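Local coordinates for cupin 2 conserved barrel domain protein (Planctomyces limnophilus, PDB 4H7L) that is of uncharacterised function but binds a copper(II) ion in a cupin barrel of the Pac13-like family, at residues V49-I54 and E109-N114. Sequence-based numbering, arbitrary orientation.
Sequences VHYTQI and EATIIN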
loop_
_atom_site.group_PDB
_atom_site.type_symbol
_atom_site.label_atom_id
_atom_site.label_comp_id
_atom_site.label_asym_id
_atom_site.label_seq_id
_atom_site.Cartn_x
_atom_site.Cartn_y
_atom_site.Cartn_z
ATOM N N VAL B 49 2.502 -6.394 2.439
ATOM C CA VAL B 49 1.261 -5.811 1.952
ATOM C C VAL B 49 0.102 -6.773 2.177
ATOM O O VAL B 49 0.056 -7.857 1.598
ATOM C CB VAL B 49 1.362 -5.433 0.468
ATOM C CG1 VAL B 49 0.031 -4.901 -0.036
ATOM C CG2 VAL B 49 2.450 -4.393 0.275
ATOM N N HIS B 50 -0.821 -6.369 3.043
ATOM C CA HIS B 50 -1.985 -7.175 3.377
ATOM C C HIS B 50 -3.222 -6.623 2.684
ATOM O O HIS B 50 -3.392 -5.409 2.577
ATOM C CB HIS B 50 -2.241 -7.150 4.884
ATOM C CG HIS B 50 -1.068 -7.567 5.716
ATOM N ND1 HIS B 50 0.100 -8.058 5.177
ATOM C CD2 HIS B 50 -0.893 -7.567 7.058
ATOM C CE1 HIS B 50 0.948 -8.340 6.153
ATOM N NE2 HIS B 50 0.368 -8.052 7.302
ATOM N N TYR B 51 -4.082 -7.519 2.218
ATOM C CA TYR B 51 -5.411 -7.146 1.759
ATOM C C TYR B 51 -6.382 -7.687 2.800
ATOM O O TYR B 51 -6.598 -8.894 2.895
ATOM C CB TYR B 51 -5.676 -7.727 0.373
ATOM C CG TYR B 51 -7.089 -7.552 -0.133
ATOM C CD1 TYR B 51 -7.582 -6.303 -0.462
ATOM C CD2 TYR B 51 -7.915 -8.646 -0.309
ATOM C CE1 TYR B 51 -8.867 -6.145 -0.934
ATOM C CE2 TYR B 51 -9.201 -8.501 -0.783
ATOM C CZ TYR B 51 -9.672 -7.247 -1.096
ATOM O OH TYR B 51 -10.952 -7.092 -1.574
ATOM N N THR B 52 -6.949 -6.787 3.592
ATOM C CA THR B 52 -7.595 -7.174 4.837
ATOM C C THR B 52 -9.070 -6.810 4.887
ATOM O O THR B 52 -9.455 -5.676 4.607
ATOM C CB THR B 52 -6.893 -6.513 6.039
ATOM O OG1 THR B 52 -5.531 -6.952 6.104
ATOM C CG2 THR B 52 -7.597 -6.866 7.338
ATOM N N GLN B 53 -9.886 -7.788 5.264
ATOM C CA GLN B 53 -11.317 -7.589 5.435
ATOM C C GLN B 53 -11.649 -7.383 6.907
ATOM O O GLN B 53 -11.465 -8.287 7.722
ATOM C CB GLN B 53 -12.084 -8.804 4.907
ATOM C CG GLN B 53 -11.854 -9.097 3.434
ATOM C CD GLN B 53 -12.489 -8.059 2.538
ATOM O OE1 GLN B 53 -13.024 -7.057 3.015
ATOM N NE2 GLN B 53 -12.442 -8.292 1.232
ATOM N N ILE B 54 -12.136 -6.193 7.245
ATOM C CA ILE B 54 -12.596 -5.913 8.600
ATOM C C ILE B 54 -14.051 -6.346 8.715
ATOM O O ILE B 54 -14.939 -5.715 8.139
ATOM C CB ILE B 54 -12.509 -4.416 8.954
ATOM C CG1 ILE B 54 -11.209 -3.798 8.428
ATOM C CG2 ILE B 54 -12.634 -4.225 10.461
ATOM C CD1 ILE B 54 -9.956 -4.414 9.001
ATOM N N GLU B 109 -17.471 -2.225 9.385
ATOM C CA GLU B 109 -16.882 -3.042 8.331
ATOM C C GLU B 109 -16.089 -2.201 7.335
ATOM O O GLU B 109 -16.388 -1.029 7.115
ATOM C CB GLU B 109 -17.962 -3.839 7.607
ATOM C CG GLU B 109 -18.692 -4.827 8.505
ATOM C CD GLU B 109 -19.171 -6.062 7.760
ATOM O OE1 GLU B 109 -18.549 -6.423 6.738
ATOM O OE2 GLU B 109 -20.170 -6.672 8.198
ATOM N N ALA B 110 -15.075 -2.814 6.735
ATOM C CA ALA B 110 -14.209 -2.117 5.792
ATOM C C ALA B 110 -13.262 -3.080 5.079
ATOM O O ALA B 110 -13.015 -4.190 5.547
ATOM C CB ALA B 110 -13.408 -1.044 6.516
ATOM N N THR B 111 -12.744 -2.642 3.937
ATOM C CA THR B 111 -11.707 -3.371 3.220
ATOM C C THR B 111 -10.504 -2.451 3.048
ATOM O O THR B 111 -10.641 -1.325 2.574
ATOM C CB THR B 111 -12.185 -3.820 1.831
ATOM O OG1 THR B 111 -13.415 -4.546 1.953
ATOM C CG2 THR B 111 -11.135 -4.699 1.165
ATOM N N ILE B 112 -9.324 -2.923 3.430
ATOM C CA ILE B 112 -8.145 -2.078 3.373
ATOM C C ILE B 112 -6.930 -2.785 2.792
ATOM O O ILE B 112 -6.861 -4.013 2.760
ATOM C CB ILE B 112 -7.768 -1.554 4.769
ATOM C CG1 ILE B 112 -7.331 -2.705 5.676
ATOM C CG2 ILE B 112 -8.939 -0.814 5.391
ATOM C CD1 ILE B 112 -6.318 -2.296 6.715
ATOM N N ILE B 113 -5.989 -1.983 2.304
ATOM C CA ILE B 113 -4.641 -2.446 2.036
ATOM C C ILE B 113 -3.788 -2.000 3.210
ATOM O O ILE B 113 -3.613 -0.807 3.427
ATOM C CB ILE B 113 -4.042 -1.806 0.773
ATOM C CG1 ILE B 113 -4.882 -2.129 -0.465
ATOM C CG2 ILE B 113 -2.605 -2.272 0.583
ATOM C CD1 ILE B 113 -4.818 -3.564 -0.890
ATOM N N ASN B 114 -3.260 -2.946 3.971
ATOM C CA ASN B 114 -2.388 -2.597 5.078
ATOM C C ASN B 114 -0.928 -2.774 4.684
ATOM O O ASN B 114 -0.475 -3.885 4.415
ATOM C CB ASN B 114 -2.716 -3.437 6.313
ATOM C CG ASN B 114 -1.873 -3.060 7.509
ATOM O OD1 ASN B 114 -1.175 -2.042 7.492
ATOM N ND2 ASN B 114 -1.932 -3.875 8.558
HETATM O O HOH W 1 -3.803 -6.599 8.288
#
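H50 and N114, T52 and I112, and I54 and A110 form the hydrogen-bonded pairs of an antiparallel ladder joining two neighbouring strands of the cupin barrel. The bond from T52 N to I112 O (2.9 Å) is almost straight, at 178°. On the face bearing Y51, Q53, T111 and I113, the Y51 side chain reaches past I113 to T111, crossing each at an angle. From CB, CG leaves anti to the backbone N (chi1 173°), which carries the ring toward T111: CD1 meets I113 CD1 at the ring edge, at 3.9 Å, while farther out CE1, CZ and OH pass T111 CG2, CE1 at 3.4 Å. Q53, bent at chi2, lies alongside T111 and brings OE1 to 2.8 Å from T111 OG1, whose one proton may go instead to D74. An alanine at Q53 would probably deprive T111 OG1 of this neighbouring oxygen and CG2 of some packing, leaving D74 as the remaining acceptor. On the other face, a water lies 2.8 Å from T52 OG1, with a weak link to N114 ND2. One face thus mixes the polar Q53–T111 pair with I113, packed on V71 of the second subunit; on the other, N114 ND2 donates to the copper ligand E68, a second-shell contact.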